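Local coordinates for ethanolamine utilization protein EutJ (Carboxydothermus hydrogenoformans Z-2901, PDB 3H1Q) that binds ATP in an actin-like nucleotide-binding fold and probably takes part in ethanolamine utilization, at residues T37-L42 against L56-V61; V230-G235 against K252-P257; E7-L12 against G49-G54. All blocks are in the same frame, centred on the assembly; numbering follows the deposited sequence.

Overall arrangement
All three contacts are only partly buried, and their distance from the chain's centre grows from about 10 Å for contact 1 to 12 Å for contact 2 and 14 Å for contact 3, centre to centre. Contacts 1 and 2 lie on opposite sides of that centre, yet both touch ATP, and both combine backbone hydrogen bonds with apolar packing. Contact 3, away from the nucleotide, has no hydrogen bond between its segments and rests on aliphatic packing. It shares strand 51-58 with contact 1, each using a different end. Contacts 2 and 3 meet directly where Pro257 packs on Leu10, tying the N-terminal helix to the segment 252-257.

Contact 1 of 3, residues T37-L42 against L56-V61; sequences TADIVL and LKWASV. With ATP (adenosine-5'-triphosphate), chain C.
The β-hairpin of strands 39-45 and 51-58 supplies part of the ATP pocket where Asp39 pairs with Trp58. The local strand axes run antiparallel at 173°. Ile40 and Lys57 form the hydrogen-bonded pair: Ile40 N donates to Lys57 O at 2.8 Å and Lys57 N to Ile40 O at 2.8 Å. Ala59 N adds a bond to Ala38 O (2.9 Å), reaching it from above the carbonyl plane. That same oxygen also lies at the edge of the indole, 3.1 Å from Trp58 CE3. Leu56 CD2 sits over the centre of one indole face, and Lys194 makes a cation-pi contact with the ring. Asp39 and Trp58 run side by side, their carboxylate and ring planes 73° apart, with Asp39 OD2 3.2 Å from Trp58 CZ3. A chi1 of 51°, which tucks CG between the backbone N and the carbonyl carbon, directs the Asp39 carboxylate to the alpha and beta phosphates. Replacing this aspartate with alanine would probably leave the alpha and beta phosphates without the carboxylate beside them and open a gap next to the indole. Farther along the same face, Val41 CG2 meets Leu56 CD1 at 3.7 Å. Ile40, on the other face, crosses Val61 at about a right angle, CD1 to CG2 at 3.9 Å, and rests on Ile76 and Leu80 of helix 70-87. Thr37 and Ala38, at the mouth of the hairpin, bind ATP, an arrangement characteristic of the phosphate-1 loop of actin-like ATPases.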
loop_
_atom_site.group_PDB
_atom_site.type_symbol
_atom_site.label_atom_id
_atom_site.label_comp_id
_atom_site.label_asym_id
_atom_site.label_seq_id
_atom_site.Cartn_x
_atom_site.Cartn_y
_atom_site.Cartn_z
ATOM N N THR A 37 -2.025 -3.484 -7.559
ATOM C CA THR A 37 -2.727 -2.961 -8.694
ATOM C C THR A 37 -1.957 -1.898 -9.446
ATOM O O THR A 37 -2.076 -1.783 -10.669
ATOM C CB THR A 37 -3.945 -2.272 -8.180
ATOM O OG1 THR A 37 -4.521 -3.104 -7.168
ATOM C CG2 THR A 37 -4.911 -2.006 -9.295
ATOM N N ALA A 38 -1.205 -1.069 -8.731
ATOM C CA ALA A 38 -0.621 0.053 -9.414
ATOM C C ALA A 38 0.853 0.018 -9.285
ATOM O O ALA A 38 1.534 0.677 -10.072
ATOM C CB ALA A 38 -1.172 1.331 -8.916
ATOM N N ASP A 39 1.349 -0.772 -8.325
ATOM C CA ASP A 39 2.800 -0.860 -8.061
ATOM C C ASP A 39 3.263 -2.145 -7.363
ATOM O O ASP A 39 2.486 -2.828 -6.679
ATOM C CB ASP A 39 3.262 0.347 -7.230
ATOM C CG ASP A 39 2.403 0.566 -5.989
ATOM O OD1 ASP A 39 2.460 -0.242 -4.993
ATOM O OD2 ASP A 39 1.634 1.564 -6.040
ATOM N N ILE A 40 4.545 -2.457 -7.528
ATOM C CA ILE A 40 5.173 -3.533 -6.802
ATOM C C ILE A 40 6.269 -2.886 -5.979
ATOM O O ILE A 40 7.004 -1.987 -6.457
ATOM C CB ILE A 40 5.766 -4.584 -7.763
ATOM C CG1 ILE A 40 4.646 -5.307 -8.502
ATOM C CG2 ILE A 40 6.663 -5.610 -7.015
ATOM C CD1 ILE A 40 5.132 -6.263 -9.568
ATOM N N VAL A 41 6.354 -3.321 -4.728
ATOM C CA VAL A 41 7.277 -2.747 -3.795
ATOM C C VAL A 41 8.008 -3.903 -3.138
ATOM O O VAL A 41 7.392 -4.924 -2.752
ATOM C CB VAL A 41 6.563 -1.870 -2.707
ATOM C CG1 VAL A 41 7.582 -1.345 -1.638
ATOM C CG2 VAL A 41 5.805 -0.714 -3.360
ATOM N N LEU A 42 9.323 -3.735 -3.006
ATOM C CA LEU A 42 10.136 -4.661 -2.269
ATOM C C LEU A 42 10.768 -3.840 -1.166
ATOM O O LEU A 42 11.270 -2.744 -1.437
ATOM C CB LEU A 42 11.217 -5.225 -3.183
ATOM C CG LEU A 42 12.433 -5.811 -2.475
ATOM C CD1 LEU A 42 12.180 -7.268 -2.180
ATOM C CD2 LEU A 42 13.620 -5.656 -3.353
ATOM N N LEU A 56 10.613 0.236 -5.897
ATOM C CA LEU A 56 9.232 0.254 -6.344
ATOM C C LEU A 56 9.103 0.345 -7.870
ATOM O O LEU A 56 9.703 1.223 -8.511
ATOM C CB LEU A 56 8.511 1.444 -5.702
ATOM C CG LEU A 56 7.062 1.745 -6.085
ATOM C CD1 LEU A 56 6.517 2.563 -4.987
ATOM C CD2 LEU A 56 6.942 2.515 -7.372
ATOM N N LYS A 57 8.289 -0.521 -8.463
ATOM C CA LYS A 57 7.948 -0.322 -9.883
ATOM C C LYS A 57 6.446 -0.095 -10.057
ATOM O O LYS A 57 5.607 -0.761 -9.442
ATOM C CB LYS A 57 8.458 -1.491 -10.781
ATOM C CG LYS A 57 8.505 -1.214 -12.329
ATOM C CD LYS A 57 9.757 -0.400 -12.724
ATOM C CE LYS A 57 9.795 -0.003 -14.200
ATOM N NZ LYS A 57 10.145 -1.159 -15.092
ATOM N N TRP A 58 6.117 0.864 -10.896
ATOM C CA TRP A 58 4.728 1.084 -11.237
ATOM C C TRP A 58 4.310 -0.015 -12.186
ATOM O O TRP A 58 4.887 -0.137 -13.266
ATOM C CB TRP A 58 4.577 2.435 -11.915
ATOM C CG TRP A 58 4.847 3.557 -10.973
ATOM C CD1 TRP A 58 5.867 4.465 -11.035
ATOM C CD2 TRP A 58 4.089 3.881 -9.803
ATOM N NE1 TRP A 58 5.782 5.341 -9.984
ATOM C CE2 TRP A 58 4.698 5.011 -9.214
ATOM C CE3 TRP A 58 2.940 3.337 -9.209
ATOM C CZ2 TRP A 58 4.204 5.607 -8.054
ATOM C CZ3 TRP A 58 2.444 3.931 -8.055
ATOM C CH2 TRP A 58 3.084 5.055 -7.485
ATOM N N ALA A 59 3.306 -0.803 -11.782
ATOM C CA ALA A 59 2.936 -2.012 -12.496
ATOM C C ALA A 59 1.585 -2.613 -12.131
ATOM O O ALA A 59 1.319 -2.983 -10.982
ATOM C CB ALA A 59 4.009 -3.068 -12.316
ATOM N N SER A 60 0.790 -2.801 -13.178
ATOM C CA SER A 60 -0.526 -3.426 -13.137
ATOM C C SER A 60 -0.466 -4.931 -13.346
ATOM O O SER A 60 -0.917 -5.426 -14.369
ATOM C CB SER A 60 -1.333 -2.831 -14.281
ATOM O OG SER A 60 -0.448 -2.599 -15.376
ATOM N N VAL A 61 0.072 -5.673 -12.392
ATOM C CA VAL A 61 0.101 -7.131 -12.524
ATOM C C VAL A 61 -0.976 -7.744 -11.686
ATOM O O VAL A 61 -1.113 -8.967 -11.608
ATOM C CB VAL A 61 1.420 -7.731 -12.095
ATOM C CG1 VAL A 61 2.541 -7.092 -12.878
ATOM C CG2 VAL A 61 1.604 -7.611 -10.612
HETATM P PG ATP C . -1.871 -1.945 -2.569
HETATM O O1G ATP C . -0.460 -1.384 -2.462
HETATM O O2G ATP C . -2.918 -1.086 -1.915
HETATM O O3G ATP C . -1.995 -3.379 -2.068
HETATM P PB ATP C . -1.533 -0.861 -5.124
HETATM O O1B ATP C . -2.111 -0.844 -6.497
HETATM O O2B ATP C . -0.042 -1.047 -5.041
HETATM O O3B ATP C . -2.283 -1.874 -4.130
HETATM P PA ATP C . -1.134 1.675 -3.653
HETATM O O1A ATP C . 0.343 1.507 -3.863
HETATM O O2A ATP C . -1.669 1.621 -2.245
HETATM O O3A ATP C . -1.977 0.544 -4.455
HETATM O "O5'" ATP C . -1.640 2.984 -4.427
HETATM C "C5'" ATP C . -1.498 3.222 -5.816
HETATM C "C4'" ATP C . -2.331 4.463 -6.057
HETATM O "O4'" ATP C . -1.832 5.527 -5.239
HETATM C "C3'" ATP C . -2.214 4.943 -7.484
HETATM O "O3'" ATP C . -3.502 5.265 -8.020
HETATM C "C2'" ATP C . -1.448 6.236 -7.399
HETATM O "O2'" ATP C . -1.885 7.165 -8.384
HETATM C "C1'" ATP C . -1.713 6.733 -5.989
HETATM N N9 ATP C . -0.605 7.707 -5.704
HETATM C C8 ATP C . 0.722 7.466 -5.614
HETATM N N7 ATP C . 1.434 8.613 -5.434
HETATM C C5 ATP C . 0.564 9.638 -5.420
HETATM C C6 ATP C . 0.625 11.117 -5.262
HETATM N N6 ATP C . 1.796 11.766 -5.071
HETATM N N1 ATP C . -0.542 11.813 -5.308
HETATM C C2 ATP C . -1.737 11.225 -5.491
HETATM N N3 ATP C . -1.870 9.888 -5.629
HETATM C C4 ATP C . -0.779 9.045 -5.608
#

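Contact 2 of 3, residues V230-G235 against K252-P257; sequences VYVVGG and KEVQVP. With ATP (adenosine-5'-triphosphate), chain C.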
loop_
_atom_site.group_PDB
_atom_site.type_symbol
_atom_site.label_atom_id
_atom_site.label_comp_id
_atom_site.label_asym_id
_atom_site.label_seq_id
_atom_site.Cartn_x
_atom_site.Cartn_y
_atom_site.Cartn_z
ATOM N N VAL A 230 -9.837 5.045 13.064
ATOM C CA VAL A 230 -9.962 4.814 11.641
ATOM C C VAL A 230 -8.726 5.319 10.910
ATOM O O VAL A 230 -8.347 6.493 11.015
ATOM C CB VAL A 230 -11.228 5.474 11.107
ATOM C CG1 VAL A 230 -11.270 5.444 9.597
ATOM C CG2 VAL A 230 -12.420 4.782 11.695
ATOM N N TYR A 231 -8.105 4.417 10.162
ATOM C CA TYR A 231 -6.807 4.672 9.604
ATOM C C TYR A 231 -6.902 4.519 8.132
ATOM O O TYR A 231 -7.268 3.477 7.647
ATOM C CB TYR A 231 -5.844 3.667 10.172
ATOM C CG TYR A 231 -5.680 3.790 11.663
ATOM C CD1 TYR A 231 -4.642 4.544 12.206
ATOM C CD2 TYR A 231 -6.552 3.150 12.540
ATOM C CE1 TYR A 231 -4.461 4.655 13.585
ATOM C CE2 TYR A 231 -6.377 3.259 13.940
ATOM C CZ TYR A 231 -5.324 4.015 14.445
ATOM O OH TYR A 231 -5.141 4.141 15.806
ATOM N N VAL A 232 -6.603 5.564 7.405
ATOM C CA VAL A 232 -6.689 5.466 5.985
ATOM C C VAL A 232 -5.281 5.418 5.429
ATOM O O VAL A 232 -4.550 6.394 5.509
ATOM C CB VAL A 232 -7.473 6.627 5.417
ATOM C CG1 VAL A 232 -7.372 6.650 3.912
ATOM C CG2 VAL A 232 -8.924 6.521 5.858
ATOM N N VAL A 233 -4.892 4.271 4.881
ATOM C CA VAL A 233 -3.565 4.098 4.316
ATOM C C VAL A 233 -3.708 3.802 2.836
ATOM O O VAL A 233 -4.831 3.719 2.356
ATOM C CB VAL A 233 -2.809 2.960 5.002
ATOM C CG1 VAL A 233 -2.738 3.205 6.492
ATOM C CG2 VAL A 233 -3.470 1.645 4.714
ATOM N N GLY A 234 -2.585 3.644 2.123
ATOM C CA GLY A 234 -2.583 3.316 0.692
ATOM C C GLY A 234 -2.278 4.536 -0.131
ATOM O O GLY A 234 -2.617 5.642 0.255
ATOM N N GLY A 235 -1.668 4.348 -1.288
ATOM C CA GLY A 235 -1.226 5.463 -2.119
ATOM C C GLY A 235 -2.257 6.478 -2.580
ATOM O O GLY A 235 -1.897 7.588 -3.006
ATOM N N LYS A 252 -16.577 10.667 10.771
ATOM C CA LYS A 252 -15.490 10.934 11.716
ATOM C C LYS A 252 -14.154 11.186 11.038
ATOM O O LYS A 252 -13.938 10.762 9.888
ATOM C CB LYS A 252 -15.394 9.905 12.860
ATOM C CG LYS A 252 -15.567 8.440 12.494
ATOM C CD LYS A 252 -15.711 7.612 13.783
ATOM C CE LYS A 252 -15.258 6.149 13.610
ATOM N NZ LYS A 252 -16.253 5.237 12.932
ATOM N N GLU A 253 -13.292 11.924 11.743
ATOM C CA GLU A 253 -11.962 12.287 11.254
ATOM C C GLU A 253 -11.137 11.025 11.088
ATOM O O GLU A 253 -11.317 10.045 11.820
ATOM C CB GLU A 253 -11.267 13.292 12.207
ATOM N N VAL A 254 -10.247 11.028 10.110
ATOM C CA VAL A 254 -9.450 9.827 9.842
ATOM C C VAL A 254 -7.976 10.101 10.073
ATOM O O VAL A 254 -7.539 11.235 9.961
ATOM C CB VAL A 254 -9.720 9.238 8.399
ATOM C CG1 VAL A 254 -11.214 8.897 8.224
ATOM C CG2 VAL A 254 -9.238 10.178 7.275
ATOM N N GLN A 255 -7.218 9.063 10.405
ATOM C CA GLN A 255 -5.756 9.162 10.445
ATOM C C GLN A 255 -5.119 8.636 9.165
ATOM O O GLN A 255 -5.262 7.458 8.862
ATOM C CB GLN A 255 -5.215 8.398 11.639
ATOM C CG GLN A 255 -5.419 9.139 12.947
ATOM C CD GLN A 255 -6.224 8.320 13.961
ATOM O OE1 GLN A 255 -7.307 7.813 13.636
ATOM N NE2 GLN A 255 -5.701 8.187 15.196
ATOM N N VAL A 256 -4.435 9.507 8.417
ATOM C CA VAL A 256 -3.630 9.126 7.237
ATOM C C VAL A 256 -2.146 9.360 7.568
ATOM O O VAL A 256 -1.782 10.463 7.994
ATOM C CB VAL A 256 -3.994 9.971 5.994
ATOM C CG1 VAL A 256 -3.225 9.492 4.794
ATOM C CG2 VAL A 256 -5.481 9.935 5.709
ATOM N N PRO A 257 -1.284 8.332 7.410
ATOM C CA PRO A 257 0.098 8.571 7.846
ATOM C C PRO A 257 0.943 9.259 6.801
ATOM O O PRO A 257 0.524 9.354 5.668
ATOM C CB PRO A 257 0.622 7.167 8.167
ATOM C CG PRO A 257 -0.597 6.346 8.350
ATOM C CD PRO A 257 -1.576 6.894 7.350
HETATM P PG ATP C . -1.871 -1.945 -2.569
HETATM O O1G ATP C . -0.460 -1.384 -2.462
HETATM O O2G ATP C . -2.918 -1.086 -1.915
HETATM O O3G ATP C . -1.995 -3.379 -2.068
HETATM P PB ATP C . -1.533 -0.861 -5.124
HETATM O O1B ATP C . -2.111 -0.844 -6.497
HETATM O O2B ATP C . -0.042 -1.047 -5.041
HETATM O O3B ATP C . -2.283 -1.874 -4.130
HETATM P PA ATP C . -1.134 1.675 -3.653
HETATM O O1A ATP C . 0.343 1.507 -3.863
HETATM O O2A ATP C . -1.669 1.621 -2.245
HETATM O O3A ATP C . -1.977 0.544 -4.455
HETATM O "O5'" ATP C . -1.640 2.984 -4.427
HETATM C "C5'" ATP C . -1.498 3.222 -5.816
HETATM C "C4'" ATP C . -2.331 4.463 -6.057
HETATM O "O4'" ATP C . -1.832 5.527 -5.239
HETATM C "C3'" ATP C . -2.214 4.943 -7.484
HETATM O "O3'" ATP C . -3.502 5.265 -8.020
HETATM C "C2'" ATP C . -1.448 6.236 -7.399
HETATM O "O2'" ATP C . -1.885 7.165 -8.384
HETATM C "C1'" ATP C . -1.713 6.733 -5.989
HETATM N N9 ATP C . -0.605 7.707 -5.704
HETATM C C8 ATP C . 0.722 7.466 -5.614
HETATM N N7 ATP C . 1.434 8.613 -5.434
HETATM C C5 ATP C . 0.564 9.638 -5.420
HETATM C C6 ATP C . 0.625 11.117 -5.262
HETATM N N6 ATP C . 1.796 11.766 -5.071
HETATM N N1 ATP C . -0.542 11.813 -5.308
HETATM C C2 ATP C . -1.737 11.225 -5.491
HETATM N N3 ATP C . -1.870 9.888 -5.629
HETATM C C4 ATP C . -0.779 9.045 -5.608
#
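Two backbone hydrogen bonds join Gln255 to the strand residues flanking Tyr231. Gln255 N donates to Val230 O at 2.9 Å with an almost straight 175° angle, and Val232 N donates to Gln255 O at 2.7 Å, tilted from the carbonyl plane. The segments run in roughly the same direction, 35° apart, but only one bridge forms.

Apolar packing fills the side facing helix 242-250. Val230 has its CG1 anti to the backbone N (chi1 171°), which aims that methyl at Val254 CG1, 3.7 Å away, while its CG2 meets the aliphatic Lys252 CE at 3.7 Å. Val232 CG2 lies 3.8 Å from Val254 CB, and Phe246 packs against both valines. Val232 CB also meets Val256 CG2.

On the other side, the Gln255 amide stacks nearly parallel on one face of the Tyr231 ring, offset toward its rim; Gln255 CB approaches Tyr231 CD1 to 3.9 Å. Here Val233 CG1 touches Pro257 CD at 4.0 Å, and both residues, like Tyr231, pack on Leu136.

Past the strand end, Gly235 N donates to ATP O2A (2.9 Å). Gly234 adopts backbone angles that favour glycine. These bonds and valines thus secure one flank of strand 230-233, strand 141-146 pairing with it as well, and the glycines beyond place the Gly235 N-H at the alpha phosphate.

Contact 3 of 3, residues E7-L12 against G49-G54; sequences EQKLNL and GIPVAG
Lys9 and Leu12, one helical turn apart on helix 3-18, straddle the ring of Pro51 at the start of strand 51-58. Lys9 works through its aliphatic part and crosses the proline at about a right angle. A bend at chi2 (-137°) carries its CD alongside Pro51 CD, at 3.5 Å, and to 3.4 Å from Gly49 O. The next methylene, Lys9 CE, lies 4.1 Å from Ile50 CG1. Pro51 CG also rests against the helix backbone, 3.5 Å from Lys9 O, so the ring meets both main chain and side chain of the lysine. Leu12 has CG anti to its N (chi1 -174°), an extension that brings one branch, CD2, against Pro51: it sits 4.0 Å from Pro51 CB and 3.7 Å from Pro51 O. The same methyl reaches Ile50 CG2 at 4.3 Å, a looser contact. No hydrogen bond joins the two segments; Pro51 O is instead bonded to Asn23 ND2. Gly49, with a positive phi of 76°, takes a conformation that favours glycine where the chain turns into the strand. Just beyond Pro51, Val52 and Ala53 both face Val44 in a classic β-bulge. Leu10 points away from the strand and packs on Pro257 and on Val263 and Leu266 of helix 263-269, so the helix bridges two parts of the chain. The arrangement is that of an N-terminal helix packed by its side chains against the start of an edge strand, 51-58, of a mixed five-stranded sheet.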
loop_
_atom_site.group_PDB
_atom_site.type_symbol
_atom_site.label_atom_id
_atom_site.label_comp_id
_atom_site.label_asym_id
_atom_site.label_seq_id
_atom_site.Cartn_x
_atom_site.Cartn_y
_atom_site.Cartn_z
ATOM N N GLU A 7 5.993 7.360 11.603
ATOM C CA GLU A 7 6.275 8.493 10.715
ATOM C C GLU A 7 7.739 8.583 10.224
ATOM O O GLU A 7 8.001 8.769 9.024
ATOM C CB GLU A 7 5.883 9.783 11.390
ATOM C CG GLU A 7 6.030 10.949 10.486
ATOM C CD GLU A 7 5.533 12.215 11.125
ATOM O OE1 GLU A 7 4.321 12.258 11.469
ATOM O OE2 GLU A 7 6.349 13.162 11.290
ATOM N N GLN A 8 8.674 8.444 11.161
ATOM C CA GLN A 8 10.102 8.481 10.878
ATOM C C GLN A 8 10.549 7.330 9.967
ATOM O O GLN A 8 11.322 7.546 9.020
ATOM C CB GLN A 8 10.894 8.448 12.188
ATOM C CG GLN A 8 10.635 9.644 13.113
ATOM C CD GLN A 8 11.415 9.549 14.412
ATOM O OE1 GLN A 8 11.770 8.462 14.845
ATOM N NE2 GLN A 8 11.694 10.697 15.034
ATOM N N LYS A 9 10.060 6.125 10.256
ATOM C CA LYS A 9 10.369 4.950 9.440
ATOM C C LYS A 9 9.883 5.091 7.996
ATOM O O LYS A 9 10.575 4.693 7.078
ATOM C CB LYS A 9 9.771 3.691 10.046
ATOM C CG LYS A 9 10.317 3.316 11.419
ATOM C CD LYS A 9 10.574 1.800 11.489
ATOM C CE LYS A 9 10.515 1.220 12.896
ATOM N NZ LYS A 9 9.098 0.954 13.254
ATOM N N LEU A 10 8.696 5.665 7.815
ATOM C CA LEU A 10 8.103 5.916 6.513
ATOM C C LEU A 10 8.839 6.998 5.759
ATOM O O LEU A 10 8.950 6.953 4.547
ATOM C CB LEU A 10 6.669 6.391 6.699
ATOM C CG LEU A 10 5.442 5.495 6.540
ATOM C CD1 LEU A 10 5.732 4.072 6.978
ATOM C CD2 LEU A 10 4.218 6.120 7.275
ATOM N N ASN A 11 9.303 8.021 6.467
ATOM C CA ASN A 11 10.062 9.060 5.786
ATOM C C ASN A 11 11.378 8.482 5.299
ATOM O O ASN A 11 11.801 8.785 4.170
ATOM C CB ASN A 11 10.265 10.294 6.649
ATOM C CG ASN A 11 9.131 11.270 6.521
ATOM O OD1 ASN A 11 8.618 11.751 7.509
ATOM N ND2 ASN A 11 8.738 11.584 5.298
ATOM N N LEU A 12 11.979 7.621 6.129
ATOM C CA LEU A 12 13.219 6.947 5.774
ATOM C C LEU A 12 12.998 6.116 4.519
ATOM O O LEU A 12 13.639 6.341 3.478
ATOM C CB LEU A 12 13.708 6.047 6.914
ATOM C CG LEU A 12 15.076 5.379 6.739
ATOM C CD1 LEU A 12 16.161 6.411 6.531
ATOM C CD2 LEU A 12 15.435 4.463 7.904
ATOM N N GLY A 49 12.496 -4.097 12.391
ATOM C CA GLY A 49 11.621 -3.432 11.450
ATOM C C GLY A 49 12.069 -2.056 11.030
ATOM O O GLY A 49 11.320 -1.325 10.380
ATOM N N ILE A 50 13.283 -1.676 11.384
ATOM C CA ILE A 50 13.776 -0.442 10.827
ATOM C C ILE A 50 14.183 -0.690 9.372
ATOM O O ILE A 50 14.909 -1.644 9.105
ATOM C CB ILE A 50 14.936 0.123 11.597
ATOM C CG1 ILE A 50 14.532 0.371 13.037
ATOM C CG2 ILE A 50 15.336 1.446 10.980
ATOM C CD1 ILE A 50 15.601 1.120 13.806
ATOM N N PRO A 51 13.691 0.156 8.440
ATOM C CA PRO A 51 13.987 0.110 7.015
ATOM C C PRO A 51 15.465 0.133 6.707
ATOM O O PRO A 51 16.192 0.943 7.246
ATOM C CB PRO A 51 13.324 1.376 6.476
ATOM C CG PRO A 51 12.220 1.614 7.389
ATOM C CD PRO A 51 12.702 1.198 8.741
ATOM N N VAL A 52 15.876 -0.801 5.847
ATOM C CA VAL A 52 17.258 -0.976 5.368
ATOM C C VAL A 52 17.365 -0.659 3.866
ATOM O O VAL A 52 18.342 -0.055 3.429
ATOM C CB VAL A 52 17.739 -2.397 5.620
ATOM C CG1 VAL A 52 19.023 -2.640 4.899
ATOM C CG2 VAL A 52 17.930 -2.605 7.088
ATOM N N ALA A 53 16.344 -1.033 3.093
ATOM C CA ALA A 53 16.348 -0.855 1.639
ATOM C C ALA A 53 14.960 -0.985 1.064
ATOM O O ALA A 53 14.097 -1.623 1.680
ATOM C CB ALA A 53 17.252 -1.917 0.990
ATOM N N GLY A 54 14.761 -0.428 -0.132
ATOM C CA GLY A 54 13.521 -0.639 -0.855
ATOM C C GLY A 54 13.508 -0.164 -2.289
ATOM O O GLY A 54 14.252 0.736 -2.665
#